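Local coordinates for TarM (Staphylococcus aureus subsp. aureus 21178, PDB 4X7R), which belongs to the GT-B class of glycosyltransferases, built around two Rossmann-like domains that face each other across a cleft, at residues I4-H9 with I224-G229; G246-N251 with K264-I269; N277-L282 with E297-I302. The protein carries 1 engineered substitution. All coordinates share one frame; numbering follows the deposited sequence.

Contact 1: residues I4-H9 with I224-G229; sequences IFMMVH and ICDGPG. With SUS (2-deoxy-3,6-di-O-sulfo-2-(sulfoamino)-alpha-D-glucopyranose), chain C; BDP (beta-D-glucopyranuronic acid), chain B.
I224 pairs with M6 where strand 221-225 runs parallel to strand 3-7, both inner strands of the seven-stranded parallel sheet of the N-terminal Rossmann-like domain; the end-to-end directions of the touching parts differ by only 8°. The backbone of I224 grips the two residues that flank M6. Its N donates to F5 O at 2.8 Å and its O accepts from M7 N, the alternation that defines a parallel bridge. M6 CA adds a C-H...O contact to I224 O at 3.2 Å. On the face carrying M6 and I224, the I224 and I4 side chains cross at a slant, CD1 of I224 to CG2 of I4 at 3.7 Å, and M6 CG rests against I224 CB before the bent end of the methionine turns away. Helix 17-31 lies over this face, touching I4, M6 and I224.

C225 forms the second bridge with M7, and both side chains project to the other face. Beyond it the strand ends, and M7 O takes two donors, D226 N at 2.9 Å and G227 N at 3.0 Å, both in the carbonyl plane. The D226 bond is the more bent, 148° at its hydrogen, consistent with one acceptor serving two consecutive amides. D226 OD2 passes M6 CB and has a hydrogen-bond partner outside the two segments; OD1 takes a salt bridge from R25 and a hydrogen bond with H249, which should help fix the carboxylate's rotation.

At G229 the segment reaches the glycan pocket: its CA approaches O7S of SUS to 3.0 Å. H9, ending the partner segment, shares this pocket. CG anti to the backbone N (chi1 170°) carries its ring away from the strand pair to the sugar, where C4 of SUS sits over the centre of one face, and ND1 donates to the sulfo oxygen O1S, in the ring plane, at 2.6 Å.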
loop_
_atom_site.group_PDB
_atom_site.type_symbol
_atom_site.label_atom_id
_atom_site.label_comp_id
_atom_site.label_asym_id
_atom_site.label_seq_id
_atom_site.Cartn_x
_atom_site.Cartn_y
_atom_site.Cartn_z
ATOM N N ILE A 4 7.634 16.102 10.286
ATOM C CA ILE A 4 6.849 15.674 9.137
ATOM C C ILE A 4 5.888 14.525 9.472
ATOM O O ILE A 4 6.256 13.577 10.176
ATOM C CB ILE A 4 7.824 15.369 7.963
ATOM C CG1 ILE A 4 8.631 16.637 7.573
ATOM C CG2 ILE A 4 7.094 14.803 6.759
ATOM C CD1 ILE A 4 9.776 16.378 6.583
ATOM N N PHE A 5 4.657 14.622 8.934
ATOM C CA PHE A 5 3.580 13.637 9.083
ATOM C C PHE A 5 3.118 13.283 7.696
ATOM O O PHE A 5 2.664 14.140 6.942
ATOM C CB PHE A 5 2.420 14.195 9.939
ATOM C CG PHE A 5 2.857 14.646 11.316
ATOM C CD1 PHE A 5 3.379 15.921 11.513
ATOM C CD2 PHE A 5 2.711 13.807 12.420
ATOM C CE1 PHE A 5 3.783 16.339 12.791
ATOM C CE2 PHE A 5 3.122 14.219 13.694
ATOM C CZ PHE A 5 3.652 15.485 13.870
ATOM N N MET A 6 3.310 12.027 7.337
ATOM C CA MET A 6 3.067 11.497 6.005
ATOM C C MET A 6 1.895 10.570 6.034
ATOM O O MET A 6 1.939 9.542 6.686
ATOM C CB MET A 6 4.340 10.834 5.453
ATOM C CG MET A 6 5.542 11.725 5.573
ATOM S SD MET A 6 7.105 11.115 4.887
ATOM C CE MET A 6 7.152 9.435 5.447
ATOM N N MET A 7 0.841 10.958 5.344
ATOM C CA MET A 7 -0.457 10.322 5.381
ATOM C C MET A 7 -0.781 9.369 4.288
ATOM O O MET A 7 -0.567 9.640 3.097
ATOM C CB MET A 7 -1.536 11.388 5.507
ATOM C CG MET A 7 -1.418 12.173 6.795
ATOM S SD MET A 7 -2.119 13.815 6.563
ATOM C CE MET A 7 -3.643 13.389 5.844
ATOM N N VAL A 8 -1.277 8.225 4.708
ATOM C CA VAL A 8 -1.709 7.129 3.833
ATOM C C VAL A 8 -2.872 6.388 4.525
ATOM O O VAL A 8 -3.038 6.489 5.748
ATOM C CB VAL A 8 -0.496 6.210 3.487
ATOM C CG1 VAL A 8 0.004 5.389 4.692
ATOM C CG2 VAL A 8 -0.781 5.313 2.298
ATOM N N HIS A 9 -3.675 5.655 3.751
ATOM C CA HIS A 9 -4.777 4.880 4.293
ATOM C C HIS A 9 -4.314 3.927 5.409
ATOM O O HIS A 9 -4.820 4.011 6.530
ATOM C CB HIS A 9 -5.444 4.089 3.156
ATOM C CG HIS A 9 -6.441 3.089 3.630
ATOM N ND1 HIS A 9 -7.444 3.439 4.520
ATOM C CD2 HIS A 9 -6.586 1.787 3.290
ATOM C CE1 HIS A 9 -8.131 2.332 4.734
ATOM N NE2 HIS A 9 -7.665 1.315 4.008
ATOM N N ILE A 224 2.383 15.766 4.696
ATOM C CA ILE A 224 2.581 15.290 3.330
ATOM C C ILE A 224 1.535 14.233 3.112
ATOM O O ILE A 224 1.534 13.223 3.812
ATOM C CB ILE A 224 4.015 14.751 3.018
ATOM C CG1 ILE A 224 5.079 15.846 3.192
ATOM C CG2 ILE A 224 4.064 14.142 1.582
ATOM C CD1 ILE A 224 6.523 15.331 3.149
ATOM N N CYS A 225 0.659 14.443 2.159
ATOM C CA CYS A 225 -0.345 13.444 1.904
ATOM C C CYS A 225 0.072 12.616 0.708
ATOM O O CYS A 225 0.210 13.148 -0.395
ATOM C CB CYS A 225 -1.727 14.059 1.721
ATOM S SG CYS A 225 -3.002 12.833 1.338
ATOM N N ASP A 226 0.295 11.318 0.948
ATOM C CA ASP A 226 0.710 10.324 -0.044
ATOM C C ASP A 226 -0.460 9.543 -0.611
ATOM O O ASP A 226 -0.528 9.316 -1.823
ATOM C CB ASP A 226 1.760 9.389 0.567
ATOM C CG ASP A 226 3.129 10.021 0.664
ATOM O OD1 ASP A 226 3.749 10.247 -0.399
ATOM O OD2 ASP A 226 3.575 10.317 1.808
ATOM N N GLY A 227 -1.369 9.105 0.254
ATOM C CA GLY A 227 -2.555 8.379 -0.199
ATOM C C GLY A 227 -3.519 9.355 -0.836
ATOM O O GLY A 227 -3.955 10.294 -0.169
ATOM N N PRO A 228 -3.807 9.243 -2.146
ATOM C CA PRO A 228 -4.678 10.257 -2.794
ATOM C C PRO A 228 -6.084 10.387 -2.215
ATOM O O PRO A 228 -6.610 11.502 -2.098
ATOM C CB PRO A 228 -4.684 9.836 -4.271
ATOM C CG PRO A 228 -4.307 8.371 -4.268
ATOM C CD PRO A 228 -3.347 8.218 -3.113
ATOM N N GLY A 229 -6.690 9.253 -1.853
ATOM C CA GLY A 229 -8.025 9.262 -1.271
ATOM C C GLY A 229 -8.037 9.902 0.111
ATOM O O GLY A 229 -9.100 10.315 0.591
HETATM N N2 SUS C . -10.702 5.822 3.733
HETATM C C1 SUS C . -11.925 3.898 2.802
HETATM S S1 SUS C . -10.374 5.608 5.453
HETATM C C2 SUS C . -10.564 4.526 3.044
HETATM S S2 SUS C . -9.804 -0.815 0.733
HETATM C C3 SUS C . -9.807 4.680 1.707
HETATM O O3 SUS C . -8.471 5.176 1.931
HETATM S S3 SUS C . -8.108 6.565 1.410
HETATM C C4 SUS C . -9.752 3.373 0.903
HETATM O O4 SUS C . -9.254 3.733 -0.370
HETATM C C5 SUS C . -11.184 2.739 0.794
HETATM O O5 SUS C . -11.768 2.622 2.126
HETATM C C6 SUS C . -11.191 1.308 0.261
HETATM O O6 SUS C . -10.383 0.532 1.128
HETATM O O1S SUS C . -8.900 5.260 5.638
HETATM O O2S SUS C . -10.736 6.923 6.126
HETATM O O3S SUS C . -11.227 4.475 6.021
HETATM O O4S SUS C . -8.795 -1.228 1.810
HETATM O O5S SUS C . -10.946 -1.829 0.634
HETATM O O6S SUS C . -9.086 -0.703 -0.616
HETATM O O7S SUS C . -8.379 6.564 -0.081
HETATM O O8S SUS C . -6.631 6.883 1.652
HETATM O O9S SUS C . -8.970 7.626 2.085
HETATM C C1 BDP B . -8.335 2.744 -0.834
HETATM C C2 BDP B . -8.513 2.590 -2.370
HETATM C C3 BDP B . -7.468 1.630 -2.942
HETATM C C4 BDP B . -6.017 1.973 -2.423
HETATM C C5 BDP B . -6.040 2.125 -0.863
HETATM C C6 BDP B . -4.660 2.489 -0.274
HETATM O O2 BDP B . -9.817 2.098 -2.645
HETATM O O3 BDP B . -7.523 1.686 -4.385
HETATM O O4 BDP B . -5.176 0.869 -2.747
HETATM O O5 BDP B . -7.000 3.149 -0.488
HETATM O O6A BDP B . -4.235 3.651 -0.479
HETATM O O6B BDP B . -4.098 1.622 0.439
#

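Contact 2: residues G246-N251 with K264-I269; sequences GVIHVN and KSEKYI. With 3YW ((2S)-2,3-dihydroxypropyl 2-acetamido-2-deoxy-alpha-D-glucopyranoside), chain F.
E266 of helix 264-271 reaches I248 and V250, where strand 243-247 gives way to a loop, and its side chain can be followed atom by atom. CB leaves the helix toward the 246-251 segment. CG, placed anti to the carbonyl carbon (chi1 -72°), lies 4.1 Å from I248 CG2 and close to V250 CG2; the bend about CB-CG (chi2 75°) then carries CD to the same V250 methyl, the glutamate and valine side chains being roughly perpendicular. At the tip, OE2 stands 3.3 Å from V250 CG2, a polar atom against a methyl with no bond between them. OE2 accepts from a water at 2.8 Å, and that water accepts from H249 N at 3.1 Å, so the carboxylate reaches the loop backbone indirectly; no direct hydrogen bond joins the segments.

One turn further along the helix the chemistry is apolar. I248 CD1 packs on I269 CG2 at 3.9 Å, the two isoleucines running antiparallel alongside each other, and it also nears E266 O.

The loop residues divide their contacts between helix and ligand. V250 turns CG2 to E266 and CG1 to O7 of 3YW. The H249 ring has V247 CG1 over one face, nearer the ring's border than its centre, and 3YW O6 in plane at its edge, hydrogen-bonded to ND1 at 2.7 Å. Helix packing thus backs a ligand-binding loop at the C-terminal end of a strand, as is typical of the strand-to-helix connection in a Rossmann-type beta-alpha-beta unit.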
loop_
_atom_site.group_PDB
_atom_site.type_symbol
_atom_site.label_atom_id
_atom_site.label_comp_id
_atom_site.label_asym_id
_atom_site.label_seq_id
_atom_site.Cartn_x
_atom_site.Cartn_y
_atom_site.Cartn_z
ATOM N N GLY A 246 0.836 17.541 -1.155
ATOM C CA GLY A 246 0.221 16.342 -1.715
ATOM C C GLY A 246 1.257 15.728 -2.628
ATOM O O GLY A 246 1.879 16.462 -3.400
ATOM N N VAL A 247 1.519 14.400 -2.501
ATOM C CA VAL A 247 2.437 13.720 -3.424
ATOM C C VAL A 247 1.581 12.835 -4.335
ATOM O O VAL A 247 0.875 11.959 -3.835
ATOM C CB VAL A 247 3.589 12.899 -2.752
ATOM C CG1 VAL A 247 4.382 12.100 -3.798
ATOM C CG2 VAL A 247 4.532 13.787 -1.933
ATOM N N ILE A 248 1.636 13.074 -5.654
ATOM C CA ILE A 248 0.938 12.255 -6.653
ATOM C C ILE A 248 1.917 11.138 -7.086
ATOM O O ILE A 248 3.033 11.403 -7.524
ATOM C CB ILE A 248 0.327 13.116 -7.777
ATOM C CG1 ILE A 248 -0.942 13.837 -7.185
ATOM C CG2 ILE A 248 -0.041 12.243 -8.993
ATOM C CD1 ILE A 248 -1.574 14.847 -7.957
ATOM N N HIS A 249 1.546 9.897 -6.815
ATOM C CA HIS A 249 2.428 8.753 -7.057
ATOM C C HIS A 249 2.170 8.068 -8.407
ATOM O O HIS A 249 2.947 7.205 -8.817
ATOM C CB HIS A 249 2.276 7.727 -5.918
ATOM C CG HIS A 249 2.881 8.175 -4.634
ATOM N ND1 HIS A 249 4.199 7.894 -4.331
ATOM C CD2 HIS A 249 2.336 8.881 -3.619
ATOM C CE1 HIS A 249 4.413 8.422 -3.136
ATOM N NE2 HIS A 249 3.320 9.031 -2.673
ATOM N N VAL A 250 1.117 8.453 -9.090
ATOM C CA VAL A 250 0.679 7.750 -10.312
ATOM C C VAL A 250 0.492 8.687 -11.510
ATOM O O VAL A 250 0.410 9.902 -11.356
ATOM C CB VAL A 250 -0.660 6.980 -10.026
ATOM C CG1 VAL A 250 -0.520 5.972 -8.871
ATOM C CG2 VAL A 250 -1.798 7.956 -9.707
ATOM N N ASN A 251 0.306 8.098 -12.679
ATOM C CA ASN A 251 -0.099 8.840 -13.850
ATOM C C ASN A 251 -1.549 9.301 -13.508
ATOM O O ASN A 251 -2.389 8.479 -13.109
ATOM C CB ASN A 251 -0.057 7.936 -15.100
ATOM C CG ASN A 251 -0.369 8.657 -16.389
ATOM O OD1 ASN A 251 -1.190 9.576 -16.419
ATOM N ND2 ASN A 251 0.259 8.250 -17.493
ATOM N N LYS A 264 -10.258 10.574 -10.413
ATOM C CA LYS A 264 -10.975 11.478 -9.506
ATOM C C LYS A 264 -10.171 12.026 -8.336
ATOM O O LYS A 264 -10.168 13.237 -8.150
ATOM C CB LYS A 264 -12.342 10.932 -9.061
ATOM C CG LYS A 264 -13.490 11.676 -9.761
ATOM C CD LYS A 264 -14.118 10.937 -10.949
ATOM C CE LYS A 264 -13.582 11.390 -12.296
ATOM N NZ LYS A 264 -13.960 10.438 -13.371
ATOM N N SER A 265 -9.494 11.167 -7.566
ATOM C CA SER A 265 -8.709 11.595 -6.390
ATOM C C SER A 265 -7.596 12.550 -6.774
ATOM O O SER A 265 -7.544 13.659 -6.247
ATOM C CB SER A 265 -8.119 10.401 -5.649
ATOM O OG SER A 265 -9.118 9.483 -5.249
ATOM N N GLU A 266 -6.751 12.145 -7.751
ATOM C CA GLU A 266 -5.632 12.954 -8.264
ATOM C C GLU A 266 -6.101 14.264 -8.863
ATOM O O GLU A 266 -5.439 15.275 -8.656
ATOM C CB GLU A 266 -4.753 12.156 -9.246
ATOM C CG GLU A 266 -3.900 11.095 -8.553
ATOM C CD GLU A 266 -4.593 9.823 -8.083
ATOM O OE1 GLU A 266 -5.798 9.652 -8.363
ATOM O OE2 GLU A 266 -3.923 8.976 -7.453
ATOM N N LYS A 267 -7.280 14.278 -9.510
ATOM C CA LYS A 267 -7.833 15.505 -10.128
ATOM C C LYS A 267 -8.153 16.558 -9.063
ATOM O O LYS A 267 -7.883 17.751 -9.256
ATOM C CB LYS A 267 -9.070 15.180 -10.969
ATOM C CG LYS A 267 -9.712 16.384 -11.667
ATOM C CD LYS A 267 -10.746 15.932 -12.690
ATOM C CE LYS A 267 -11.677 17.053 -13.079
ATOM N NZ LYS A 267 -12.800 17.215 -12.112
ATOM N N TYR A 268 -8.716 16.096 -7.936
ATOM C CA TYR A 268 -9.042 16.943 -6.792
ATOM C C TYR A 268 -7.775 17.531 -6.132
ATOM O O TYR A 268 -7.763 18.698 -5.754
ATOM C CB TYR A 268 -9.914 16.164 -5.790
ATOM C CG TYR A 268 -10.430 17.020 -4.659
ATOM C CD1 TYR A 268 -11.442 17.956 -4.870
ATOM C CD2 TYR A 268 -9.915 16.893 -3.374
ATOM C CE1 TYR A 268 -11.917 18.750 -3.828
ATOM C CE2 TYR A 268 -10.391 17.670 -2.323
ATOM C CZ TYR A 268 -11.391 18.599 -2.554
ATOM O OH TYR A 268 -11.837 19.374 -1.512
ATOM N N ILE A 269 -6.713 16.738 -6.014
ATOM C CA ILE A 269 -5.438 17.195 -5.470
ATOM C C ILE A 269 -4.863 18.312 -6.373
ATOM O O ILE A 269 -4.607 19.421 -5.891
ATOM C CB ILE A 269 -4.448 16.012 -5.265
ATOM C CG1 ILE A 269 -5.042 14.954 -4.278
ATOM C CG2 ILE A 269 -3.067 16.506 -4.765
ATOM C CD1 ILE A 269 -4.297 13.650 -4.244
HETATM O O3A 3YW F . -2.192 3.994 -6.107
HETATM C C4A 3YW F . 1.506 3.629 -5.623
HETATM C C5A 3YW F . 0.127 3.376 -6.183
HETATM O O5 3YW F . 4.132 5.050 -6.362
HETATM C C6A 3YW F . -0.901 4.324 -5.618
HETATM C C5 3YW F . 5.484 4.637 -6.600
HETATM C C6 3YW F . 6.336 5.348 -5.576
HETATM C C4 3YW F . 5.839 4.949 -8.052
HETATM O O6 3YW F . 6.220 6.760 -5.675
HETATM C C3 3YW F . 4.982 4.065 -8.953
HETATM O O4 3YW F . 7.212 4.661 -8.294
HETATM O O3 3YW F . 5.238 4.317 -10.335
HETATM O O7 3YW F . 1.706 4.348 -10.773
HETATM C C7 3YW F . 1.950 3.250 -10.281
HETATM C C8 3YW F . 1.380 1.983 -10.844
HETATM N N2 3YW F . 2.746 3.111 -9.220
HETATM C C2 3YW F . 3.494 4.213 -8.636
HETATM C C1 3YW F . 3.145 4.386 -7.146
HETATM O O1 3YW F . 2.565 3.280 -6.517
HETATM O O2 3YW F . -0.247 2.029 -5.896
HETATM O O HOH W 1 -1.444 9.479 -6.229
#

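Contact 3: residues N277-L282 with E297-I302; sequences NGVIVL and ENIFTI
The beta-alpha-beta unit of strand 278-281, helix 284-293 and strand 299-301 closes here, V279 to V281 pairing in parallel with I299 to T301, the outermost strand of the sheet. Four N-H...O bonds alternate along the pair: V279 N to N298 O (2.8 Å), F300 N to V279 O (2.9 Å), V281 N to F300 O and I302 N to V281 O. The strand axes approach to 4.7 Å at 36°, evidence of a marked twist. N298 centres an inverse gamma turn that leads into the edge strand.

On one face V279 and I299 run alongside each other, V279 CB to I299 CD1 at 4.0 Å. On the other, I280 CG1 meets I302 CD1 at 3.8 Å, while F300, with CG anti to its carbonyl carbon (chi1 -56°), brings CE2 to 3.8 Å from G278 CA, which lies in the plane at the ring edge. L282 CD2 reaches I302 O at 3.6 Å, and this leucine also touches 3YW.

Helix 480-492 packs on the I280, F300 and I302 face through L490, I483 and W487; helix 284-293 lies against V281 and T301, and strand 243-247 flanks strand 278-281 away from the edge.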
loop_
_atom_site.group_PDB
_atom_site.type_symbol
_atom_site.label_atom_id
_atom_site.label_comp_id
_atom_site.label_asym_id
_atom_site.label_seq_id
_atom_site.Cartn_x
_atom_site.Cartn_y
_atom_site.Cartn_z
ATOM N N ASN A 277 0.656 24.144 0.162
ATOM C CA ASN A 277 2.035 24.539 -0.110
ATOM C C ASN A 277 2.588 23.965 -1.415
ATOM O O ASN A 277 3.481 24.561 -2.013
ATOM C CB ASN A 277 2.944 24.296 1.091
ATOM C CG ASN A 277 2.485 25.008 2.323
ATOM O OD1 ASN A 277 1.501 24.622 2.945
ATOM N ND2 ASN A 277 3.207 26.053 2.700
ATOM N N GLY A 278 2.002 22.872 -1.899
ATOM C CA GLY A 278 2.457 22.286 -3.141
ATOM C C GLY A 278 1.986 20.880 -3.419
ATOM O O GLY A 278 1.701 20.100 -2.507
ATOM N N VAL A 279 1.905 20.563 -4.709
ATOM C CA VAL A 279 1.560 19.229 -5.179
ATOM C C VAL A 279 2.808 18.713 -5.893
ATOM O O VAL A 279 3.334 19.360 -6.810
ATOM C CB VAL A 279 0.271 19.226 -6.025
ATOM C CG1 VAL A 279 0.090 17.899 -6.776
ATOM C CG2 VAL A 279 -0.944 19.514 -5.127
ATOM N N ILE A 280 3.324 17.587 -5.403
ATOM C CA ILE A 280 4.549 16.973 -5.905
ATOM C C ILE A 280 4.245 15.848 -6.870
ATOM O O ILE A 280 3.390 15.009 -6.598
ATOM C CB ILE A 280 5.505 16.526 -4.738
ATOM C CG1 ILE A 280 6.234 17.727 -4.082
ATOM C CG2 ILE A 280 6.572 15.497 -5.219
ATOM C CD1 ILE A 280 5.453 18.626 -3.199
ATOM N N VAL A 281 4.955 15.844 -8.013
ATOM C CA VAL A 281 4.903 14.776 -9.000
ATOM C C VAL A 281 6.313 14.238 -9.105
ATOM O O VAL A 281 7.254 14.938 -8.752
ATOM C CB VAL A 281 4.241 15.120 -10.350
ATOM C CG1 VAL A 281 2.761 15.439 -10.151
ATOM C CG2 VAL A 281 4.972 16.251 -11.078
ATOM N N LEU A 282 6.469 13.009 -9.591
ATOM C CA LEU A 282 7.769 12.370 -9.584
ATOM C C LEU A 282 8.669 12.664 -10.767
ATOM O O LEU A 282 9.880 12.445 -10.656
ATOM C CB LEU A 282 7.622 10.859 -9.358
ATOM C CG LEU A 282 6.840 10.432 -8.082
ATOM C CD1 LEU A 282 6.372 8.984 -8.212
ATOM C CD2 LEU A 282 7.686 10.638 -6.824
ATOM N N GLU A 297 -0.494 26.468 -10.493
ATOM C CA GLU A 297 0.939 26.753 -10.614
ATOM C C GLU A 297 1.818 25.912 -9.675
ATOM O O GLU A 297 2.919 25.511 -10.077
ATOM C CB GLU A 297 1.202 28.249 -10.395
ATOM C CG GLU A 297 0.888 29.106 -11.617
ATOM C CD GLU A 297 0.793 30.603 -11.389
ATOM O OE1 GLU A 297 0.730 31.030 -10.212
ATOM O OE2 GLU A 297 0.735 31.351 -12.393
ATOM N N ASN A 298 1.315 25.638 -8.435
ATOM C CA ASN A 298 1.975 24.913 -7.339
ATOM C C ASN A 298 2.272 23.426 -7.575
ATOM O O ASN A 298 2.015 22.614 -6.682
ATOM C CB ASN A 298 1.143 25.063 -6.051
ATOM C CG ASN A 298 1.530 26.193 -5.146
ATOM O OD1 ASN A 298 2.331 27.061 -5.485
ATOM N ND2 ASN A 298 0.939 26.214 -3.966
ATOM N N ILE A 299 2.845 23.078 -8.725
ATOM C CA ILE A 299 3.226 21.721 -9.105
ATOM C C ILE A 299 4.748 21.663 -9.113
ATOM O O ILE A 299 5.394 22.460 -9.790
ATOM C CB ILE A 299 2.616 21.314 -10.489
ATOM C CG1 ILE A 299 1.110 21.692 -10.614
ATOM C CG2 ILE A 299 2.890 19.840 -10.812
ATOM C CD1 ILE A 299 0.060 21.001 -9.567
ATOM N N PHE A 300 5.313 20.741 -8.363
ATOM C CA PHE A 300 6.756 20.632 -8.246
ATOM C C PHE A 300 7.199 19.223 -8.544
ATOM O O PHE A 300 6.496 18.281 -8.197
ATOM C CB PHE A 300 7.200 21.053 -6.815
ATOM C CG PHE A 300 6.736 22.439 -6.421
ATOM C CD1 PHE A 300 7.370 23.574 -6.924
ATOM C CD2 PHE A 300 5.643 22.613 -5.570
ATOM C CE1 PHE A 300 6.944 24.855 -6.553
ATOM C CE2 PHE A 300 5.219 23.892 -5.196
ATOM C CZ PHE A 300 5.861 25.003 -5.698
ATOM N N THR A 301 8.322 19.076 -9.254
ATOM C CA THR A 301 8.857 17.761 -9.548
ATOM C C THR A 301 9.866 17.411 -8.481
ATOM O O THR A 301 10.812 18.169 -8.251
ATOM C CB THR A 301 9.512 17.705 -10.934
ATOM O OG1 THR A 301 8.508 17.870 -11.935
ATOM C CG2 THR A 301 10.271 16.388 -11.164
ATOM N N ILE A 302 9.646 16.294 -7.789
ATOM C CA ILE A 302 10.629 15.778 -6.837
ATOM C C ILE A 302 10.604 14.265 -7.015
ATOM O O ILE A 302 9.599 13.650 -6.718
ATOM C CB ILE A 302 10.432 16.204 -5.331
ATOM C CG1 ILE A 302 10.254 17.712 -5.144
ATOM C CG2 ILE A 302 11.598 15.680 -4.459
ATOM C CD1 ILE A 302 10.031 18.153 -3.677
HETATM O O HOH W 2 4.099 27.878 -2.819
#

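How the contacts relate
All three contacts reach one parallel sheet, taken in order from its middle to its edge, with centres about 11, 15 and 22 Å from the chain's centre. Contacts 1 and 2 bury every touching residue; contact 3 leaves some partly exposed. Contacts 1 and 3 are strand-to-strand ladders, whereas contact 2 joins strand to helix through side chains and a water. Contact 2 lies between the others: C225 O accepts from V247 N at 2.8 Å, and G246 O accepts from I280 N at 2.7 Å. Contacts 1 and 3 do not touch. Contacts 1 and 2 make polar ligand bonds; contact 3 touches 3YW through L282, and its side-chain packing is mainly apolar.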